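Local coordinates for protein 3-oxo-tetronate kinase (Haemophilus influenzae, PDB 1YZY) that catalyses the ATP-dependent phosphorylation of 3-oxo-tetronate to 3-oxo-tetronate 4-phosphate, as a member of the four-carbon acid sugar kinase family, at residues D171-F183 and L204-L216. Residues are numbered along the deposited sequence; the frame is centred on the assembly and turned at random.
Sequences DVIKGASRVQECF and LEVLAEAVADFKL
Ala210 drops its methyl as a knob into a hole lined by Ala176, Val179, Gln180 and Phe183, with CB 3.8 Å from Val179 CG1. With alanines facing each other here, the backbones come close: Ala176 CA and Ala210 CA are 4.7 Å apart, and the axes of helices 176-183 and 204-210 pass at 8.6 Å, crossing at -63°. One turn back, Val206 points CG1, anti to its backbone N (chi1 169°), at the start of the other helix, 3.5 Å from the backbone N of Ala176; Val172 CG1 and Val179 CG2 also touch this methyl. Gly175, with positive phi, closes the type I turn from Val172 and takes the N-cap position of helix 176-188. Both segments belong to the sugar-binding N-terminal domain, where the chain between them runs through strand 193-196, the middle strand of a small parallel sheet. At the Phe183 end, Leu207 CD1 lies at the edge of the Phe183 ring, 3.7 Å from Phe183 CZ, while Phe214 leans in obliquely, the two ring planes at 55°; Val110 of strand 109-111 packs against both rings. On the solvent side Gln180 and Glu209 are exposed and each covers little of the other segment; no hydrogen bond joins the two segments at all. Gln180 brings OE1 to 3.5 Å from Ala210 O, a meeting of two acceptors, and Glu209 bends at chi2 to lay OE1 beside the Ala176 methyl.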
ATOM      1  N   ASP A 171      16.524 -26.051  -8.969  1.00 20.77           N
ATOM      2  CA  ASP A 171      17.739 -25.381  -8.515  1.00 21.71           C
ATOM      3  C   ASP A 171      17.530 -24.508  -7.289  1.00 21.95           C
ATOM      4  O   ASP A 171      18.457 -24.296  -6.514  1.00 22.49           O
ATOM      5  CB  ASP A 171      18.328 -24.518  -9.625  1.00 23.96           C
ATOM      6  CG  ASP A 171      18.914 -25.338 -10.746  1.00 24.93           C
ATOM      7  OD1 ASP A 171      20.013 -25.894 -10.553  1.00 21.90           O
ATOM      8  OD2 ASP A 171      18.285 -25.416 -11.822  1.00 19.01           O
ATOM      9  N   VAL A 172      16.345 -23.927  -7.154  1.00 22.18           N
ATOM     10  CA  VAL A 172      16.089 -23.073  -6.001  1.00 18.24           C
ATOM     11  C   VAL A 172      16.088 -23.935  -4.735  1.00 19.63           C
ATOM     12  O   VAL A 172      16.662 -23.554  -3.711  1.00 15.41           O
ATOM     13  CB  VAL A 172      14.734 -22.288  -6.121  1.00 19.28           C
ATOM     14  CG1 VAL A 172      14.640 -21.241  -5.025  1.00  8.01           C
ATOM     15  CG2 VAL A 172      14.620 -21.614  -7.468  1.00 11.67           C
ATOM     16  N   ILE A 173      15.462 -25.108  -4.811  1.00 18.00           N
ATOM     17  CA  ILE A 173      15.400 -25.983  -3.648  1.00 20.50           C
ATOM     18  C   ILE A 173      16.763 -26.465  -3.150  1.00 20.96           C
ATOM     19  O   ILE A 173      16.849 -27.093  -2.097  1.00 22.93           O
ATOM     20  CB  ILE A 173      14.457 -27.171  -3.864  1.00 20.84           C
ATOM     21  CG1 ILE A 173      14.952 -28.053  -5.010  1.00 27.22           C
ATOM     22  CG2 ILE A 173      13.055 -26.664  -4.115  1.00 27.53           C
ATOM     23  CD1 ILE A 173      14.069 -29.247  -5.268  1.00 28.21           C
ATOM     24  N   LYS A 174      17.823 -26.149  -3.886  1.00 20.73           N
ATOM     25  CA  LYS A 174      19.172 -26.537  -3.490  1.00 21.08           C
ATOM     26  C   LYS A 174      19.862 -25.463  -2.655  1.00 22.10           C
ATOM     27  O   LYS A 174      20.961 -25.683  -2.141  1.00 21.78           O
ATOM     28  CB  LYS A 174      20.023 -26.890  -4.710  1.00 22.65           C
ATOM     29  CG  LYS A 174      19.494 -28.086  -5.483  1.00 23.93           C
ATOM     30  CD  LYS A 174      20.457 -28.501  -6.576  1.00 25.84           C
ATOM     31  CE  LYS A 174      19.957 -29.748  -7.292  1.00 29.61           C
ATOM     32  NZ  LYS A 174      20.960 -30.267  -8.265  1.00 37.74           N
ATOM     33  N   GLY A 175      19.245 -24.289  -2.546  1.00 20.01           N
ATOM     34  CA  GLY A 175      19.843 -23.247  -1.732  1.00 25.18           C
ATOM     35  C   GLY A 175      20.275 -21.951  -2.383  1.00 24.63           C
ATOM     36  O   GLY A 175      20.266 -21.810  -3.599  1.00 25.59           O
ATOM     37  N   ALA A 176      20.653 -20.998  -1.533  1.00 25.56           N
ATOM     38  CA  ALA A 176      21.092 -19.671  -1.951  1.00 26.95           C
ATOM     39  C   ALA A 176      22.334 -19.716  -2.816  1.00 23.82           C
ATOM     40  O   ALA A 176      22.384 -19.045  -3.839  1.00 22.88           O
ATOM     41  CB  ALA A 176      21.341 -18.793  -0.730  1.00 26.36           C
ATOM     42  N   SER A 177      23.336 -20.486  -2.391  1.00 21.84           N
ATOM     43  CA  SER A 177      24.588 -20.622  -3.140  1.00 25.23           C
ATOM     44  C   SER A 177      24.375 -21.175  -4.550  1.00 22.12           C
ATOM     45  O   SER A 177      25.009 -20.728  -5.500  1.00 21.63           O
ATOM     46  CB  SER A 177      25.577 -21.510  -2.385  1.00 25.83           C
ATOM     47  OG  SER A 177      26.022 -20.870  -1.205  1.00 45.20           O
ATOM     48  N   ARG A 178      23.513 -22.175  -4.675  1.00 16.87           N
ATOM     49  CA  ARG A 178      23.223 -22.766  -5.975  1.00 21.10           C
ATOM     50  C   ARG A 178      22.520 -21.744  -6.870  1.00 24.09           C
ATOM     51  O   ARG A 178      22.704 -21.742  -8.086  1.00 26.69           O
ATOM     52  CB  ARG A 178      22.350 -24.020  -5.808  1.00 13.80           C
ATOM     53  CG  ARG A 178      21.835 -24.619  -7.114  1.00 18.01           C
ATOM     54  CD  ARG A 178      22.981 -24.995  -8.060  1.00 19.93           C
ATOM     55  NE  ARG A 178      22.493 -25.415  -9.375  1.00 20.01           N
ATOM     56  CZ  ARG A 178      23.214 -25.372 -10.493  1.00 17.46           C
ATOM     57  NH1 ARG A 178      24.470 -24.940 -10.475  1.00 16.17           N
ATOM     58  NH2 ARG A 178      22.650 -25.690 -11.647  1.00 16.98           N
ATOM     59  N   VAL A 179      21.662 -20.928  -6.265  1.00 24.47           N
ATOM     60  CA  VAL A 179      20.934 -19.900  -7.000  1.00 20.34           C
ATOM     61  C   VAL A 179      21.924 -18.884  -7.546  1.00 18.09           C
ATOM     62  O   VAL A 179      21.803 -18.453  -8.681  1.00 23.87           O
ATOM     63  CB  VAL A 179      19.869 -19.216  -6.109  1.00 14.85           C
ATOM     64  CG1 VAL A 179      19.237 -18.039  -6.833  1.00 14.19           C
ATOM     65  CG2 VAL A 179      18.792 -20.222  -5.744  1.00 14.42           C
ATOM     66  N   GLN A 180      22.911 -18.517  -6.740  1.00 16.09           N
ATOM     67  CA  GLN A 180      23.927 -17.561  -7.161  1.00 19.95           C
ATOM     68  C   GLN A 180      24.788 -18.125  -8.286  1.00 21.97           C
ATOM     69  O   GLN A 180      25.349 -17.374  -9.098  1.00 25.44           O
ATOM     70  CB  GLN A 180      24.811 -17.167  -5.981  1.00 18.09           C
ATOM     71  CG  GLN A 180      24.047 -16.454  -4.884  1.00 28.18           C
ATOM     72  CD  GLN A 180      24.906 -16.120  -3.683  1.00 32.61           C
ATOM     73  OE1 GLN A 180      24.484 -15.375  -2.802  1.00 31.08           O
ATOM     74  NE2 GLN A 180      26.121 -16.667  -3.640  1.00 40.35           N
ATOM     75  N   GLU A 181      24.963 -19.443  -8.275  1.00 19.30           N
ATOM     76  CA  GLU A 181      25.736 -20.113  -9.302  1.00 18.70           C
ATOM     77  C   GLU A 181      24.908 -20.068 -10.584  1.00 19.34           C
ATOM     78  O   GLU A 181      25.456 -19.940 -11.674  1.00 25.89           O
ATOM     79  CB  GLU A 181      26.057 -21.557  -8.892  1.00 16.72           C
ATOM     80  CG  GLU A 181      27.010 -21.668  -7.694  1.00 22.89           C
ATOM     81  CD  GLU A 181      27.354 -23.117  -7.303  1.00 34.88           C
ATOM     82  OE1 GLU A 181      26.735 -24.083  -7.818  1.00 24.71           O
ATOM     83  OE2 GLU A 181      28.263 -23.284  -6.461  1.00 42.49           O
ATOM     84  N   CYS A 182      23.594 -20.208 -10.455  1.00 14.15           N
ATOM     85  CA  CYS A 182      22.713 -20.131 -11.613  1.00 19.61           C
ATOM     86  C   CYS A 182      22.663 -18.676 -12.107  1.00 22.51           C
ATOM     87  O   CYS A 182      22.496 -18.435 -13.298  1.00 20.94           O
ATOM     88  CB  CYS A 182      21.299 -20.604 -11.265  1.00 21.20           C
ATOM     89  SG  CYS A 182      21.102 -22.390 -10.958  1.00 18.63           S
ATOM     90  N   PHE A 183      22.734 -17.719 -11.178  1.00 19.70           N
ATOM     91  CA  PHE A 183      22.733 -16.297 -11.520  1.00 20.73           C
ATOM     92  C   PHE A 183      23.986 -16.007 -12.345  1.00 26.81           C
ATOM     93  O   PHE A 183      23.943 -15.261 -13.327  1.00 20.86           O
ATOM     94  CB  PHE A 183      22.785 -15.410 -10.265  1.00 19.66           C
ATOM     95  CG  PHE A 183      21.470 -15.260  -9.539  1.00 12.06           C
ATOM     96  CD1 PHE A 183      20.267 -15.590 -10.141  1.00 14.53           C
ATOM     97  CD2 PHE A 183      21.449 -14.776  -8.233  1.00 17.09           C
ATOM     98  CE1 PHE A 183      19.057 -15.443  -9.455  1.00 12.90           C
ATOM     99  CE2 PHE A 183      20.247 -14.627  -7.539  1.00 12.72           C
ATOM    100  CZ  PHE A 183      19.052 -14.962  -8.151  1.00 13.02           C
ATOM    101  N   LEU A 204      11.117 -18.236  -1.663  1.00 14.73           N
ATOM    102  CA  LEU A 204      11.310 -16.779  -1.583  1.00 16.32           C
ATOM    103  C   LEU A 204      12.328 -16.470  -0.505  1.00 13.49           C
ATOM    104  O   LEU A 204      13.059 -15.474  -0.576  1.00 11.88           O
ATOM    105  CB  LEU A 204       9.983 -16.061  -1.292  1.00 13.24           C
ATOM    106  CG  LEU A 204       8.935 -16.173  -2.399  1.00 13.98           C
ATOM    107  CD1 LEU A 204       7.597 -15.687  -1.894  1.00 13.16           C
ATOM    108  CD2 LEU A 204       9.391 -15.394  -3.649  1.00 15.15           C
ATOM    109  N   GLU A 205      12.358 -17.343   0.497  1.00 13.68           N
ATOM    110  CA  GLU A 205      13.286 -17.245   1.612  1.00 18.46           C
ATOM    111  C   GLU A 205      14.714 -17.506   1.095  1.00 16.87           C
ATOM    112  O   GLU A 205      15.683 -16.882   1.545  1.00 19.57           O
ATOM    113  CB  GLU A 205      12.873 -18.274   2.663  1.00 24.30           C
ATOM    114  CG  GLU A 205      13.589 -18.200   4.000  1.00 34.55           C
ATOM    115  CD  GLU A 205      12.910 -19.061   5.062  1.00 41.88           C
ATOM    116  OE1 GLU A 205      13.246 -18.906   6.255  1.00 48.12           O
ATOM    117  OE2 GLU A 205      12.031 -19.882   4.710  1.00 43.43           O
ATOM    118  N   VAL A 206      14.834 -18.452   0.165  1.00 19.06           N
ATOM    119  CA  VAL A 206      16.116 -18.797  -0.454  1.00 14.93           C
ATOM    120  C   VAL A 206      16.574 -17.637  -1.339  1.00 12.56           C
ATOM    121  O   VAL A 206      17.728 -17.211  -1.270  1.00 13.24           O
ATOM    122  CB  VAL A 206      15.983 -20.082  -1.325  1.00 20.51           C
ATOM    123  CG1 VAL A 206      17.235 -20.293  -2.177  1.00 16.59           C
ATOM    124  CG2 VAL A 206      15.747 -21.301  -0.436  1.00 17.32           C
ATOM    125  N   LEU A 207      15.674 -17.168  -2.206  1.00  9.86           N
ATOM    126  CA  LEU A 207      15.956 -16.051  -3.109  1.00 14.91           C
ATOM    127  C   LEU A 207      16.361 -14.815  -2.313  1.00 12.60           C
ATOM    128  O   LEU A 207      17.343 -14.158  -2.642  1.00 14.58           O
ATOM    129  CB  LEU A 207      14.736 -15.734  -3.987  1.00 15.60           C
ATOM    130  CG  LEU A 207      14.949 -14.645  -5.052  1.00 15.51           C
ATOM    131  CD1 LEU A 207      16.164 -14.976  -5.904  1.00 16.52           C
ATOM    132  CD2 LEU A 207      13.720 -14.511  -5.929  1.00 18.53           C
ATOM    133  N   ALA A 208      15.601 -14.515  -1.263  1.00 16.23           N
ATOM    134  CA  ALA A 208      15.878 -13.370  -0.396  1.00 19.67           C
ATOM    135  C   ALA A 208      17.335 -13.363   0.047  1.00 18.96           C
ATOM    136  O   ALA A 208      17.987 -12.313   0.081  1.00 22.35           O
ATOM    137  CB  ALA A 208      14.970 -13.406   0.822  1.00 17.11           C
ATOM    138  N   GLU A 209      17.827 -14.541   0.409  1.00 22.13           N
ATOM    139  CA  GLU A 209      19.203 -14.718   0.850  1.00 19.91           C
ATOM    140  C   GLU A 209      20.166 -14.573  -0.327  1.00 16.14           C
ATOM    141  O   GLU A 209      21.252 -14.005  -0.190  1.00 16.40           O
ATOM    142  CB  GLU A 209      19.353 -16.097   1.494  1.00 25.25           C
ATOM    143  CG  GLU A 209      20.117 -16.092   2.807  1.00 46.23           C
ATOM    144  CD  GLU A 209      21.552 -16.542   2.652  1.00 54.36           C
ATOM    145  OE1 GLU A 209      21.776 -17.766   2.505  1.00 58.23           O
ATOM    146  OE2 GLU A 209      22.453 -15.675   2.687  1.00 59.39           O
ATOM    147  N   ALA A 210      19.763 -15.100  -1.481  1.00 16.34           N
ATOM    148  CA  ALA A 210      20.581 -15.037  -2.689  1.00 20.75           C
ATOM    149  C   ALA A 210      20.779 -13.596  -3.207  1.00 25.00           C
ATOM    150  O   ALA A 210      21.873 -13.228  -3.643  1.00 19.15           O
ATOM    151  CB  ALA A 210      19.967 -15.930  -3.776  1.00 12.78           C
ATOM    152  N   VAL A 211      19.716 -12.793  -3.158  1.00 19.22           N
ATOM    153  CA  VAL A 211      19.765 -11.407  -3.618  1.00 19.78           C
ATOM    154  C   VAL A 211      20.157 -10.397  -2.531  1.00 21.35           C
ATOM    155  O   VAL A 211      19.911  -9.200  -2.670  1.00 24.29           O
ATOM    156  CB  VAL A 211      18.408 -10.971  -4.230  1.00 16.80           C
ATOM    157  CG1 VAL A 211      18.082 -11.809  -5.454  1.00 15.89           C
ATOM    158  CG2 VAL A 211      17.305 -11.080  -3.202  1.00 13.57           C
ATOM    159  N   ALA A 212      20.814 -10.869  -1.482  1.00 21.54           N
ATOM    160  CA  ALA A 212      21.227 -10.015  -0.370  1.00 20.67           C
ATOM    161  C   ALA A 212      22.189  -8.879  -0.719  1.00 27.16           C
ATOM    162  O   ALA A 212      22.339  -7.933   0.056  1.00 30.30           O
ATOM    163  CB  ALA A 212      21.828 -10.867   0.723  1.00 15.25           C
ATOM    164  N   ASP A 213      22.902  -9.002  -1.832  1.00 28.32           N
ATOM    165  CA  ASP A 213      23.855  -7.972  -2.229  1.00 27.43           C
ATOM    166  C   ASP A 213      23.529  -7.299  -3.554  1.00 25.60           C
ATOM    167  O   ASP A 213      24.340  -6.526  -4.074  1.00 28.66           O
ATOM    168  CB  ASP A 213      25.278  -8.537  -2.265  1.00 30.67           C
ATOM    169  CG  ASP A 213      25.806  -8.873  -0.882  1.00 40.15           C
ATOM    170  OD1 ASP A 213      25.797  -7.982  -0.002  1.00 48.05           O
ATOM    171  OD2 ASP A 213      26.228 -10.031  -0.672  1.00 49.58           O
ATOM    172  N   PHE A 214      22.381  -7.647  -4.130  1.00 20.61           N
ATOM    173  CA  PHE A 214      21.927  -7.047  -5.377  1.00 22.62           C
ATOM    174  C   PHE A 214      21.612  -5.566  -5.127  1.00 22.89           C
ATOM    175  O   PHE A 214      20.960  -5.222  -4.144  1.00 23.68           O
ATOM    176  CB  PHE A 214      20.656  -7.739  -5.870  1.00 23.49           C
ATOM    177  CG  PHE A 214      20.902  -8.916  -6.768  1.00 19.92           C
ATOM    178  CD1 PHE A 214      21.835  -9.893  -6.429  1.00 22.33           C
ATOM    179  CD2 PHE A 214      20.162  -9.073  -7.934  1.00 11.62           C
ATOM    180  CE1 PHE A 214      22.019 -11.011  -7.240  1.00 23.68           C
ATOM    181  CE2 PHE A 214      20.339 -10.188  -8.751  1.00 23.27           C
ATOM    182  CZ  PHE A 214      21.268 -11.158  -8.403  1.00 21.05           C
ATOM    183  N   LYS A 215      22.092  -4.700  -6.017  1.00 27.68           N
ATOM    184  CA  LYS A 215      21.859  -3.259  -5.922  1.00 22.83           C
ATOM    185  C   LYS A 215      20.386  -2.995  -6.237  1.00 23.76           C
ATOM    186  O   LYS A 215      19.804  -2.016  -5.764  1.00 22.68           O
ATOM    187  CB  LYS A 215      22.727  -2.540  -6.950  1.00 29.17           C
ATOM    188  CG  LYS A 215      23.254  -1.205  -6.527  1.00 39.87           C
ATOM    189  CD  LYS A 215      24.442  -1.368  -5.609  1.00 43.97           C
ATOM    190  CE  LYS A 215      24.986  -0.011  -5.163  1.00 53.18           C
ATOM    191  NZ  LYS A 215      24.017   0.789  -4.344  1.00 51.56           N
ATOM    192  N   LEU A 216      19.814  -3.867  -7.070  1.00 20.48           N
ATOM    193  CA  LEU A 216      18.419  -3.783  -7.495  1.00 19.44           C
ATOM    194  C   LEU A 216      17.706  -5.138  -7.652  1.00 20.06           C
ATOM    195  O   LEU A 216      18.266  -6.093  -8.189  1.00 21.02           O
ATOM    196  CB  LEU A 216      18.330  -3.039  -8.834  1.00 18.08           C
ATOM    197  CG  LEU A 216      16.961  -3.050  -9.515  1.00 21.51           C
ATOM    198  CD1 LEU A 216      15.980  -2.196  -8.717  1.00 14.58           C
ATOM    199  CD2 LEU A 216      17.076  -2.548 -10.938  1.00 14.66           C
TER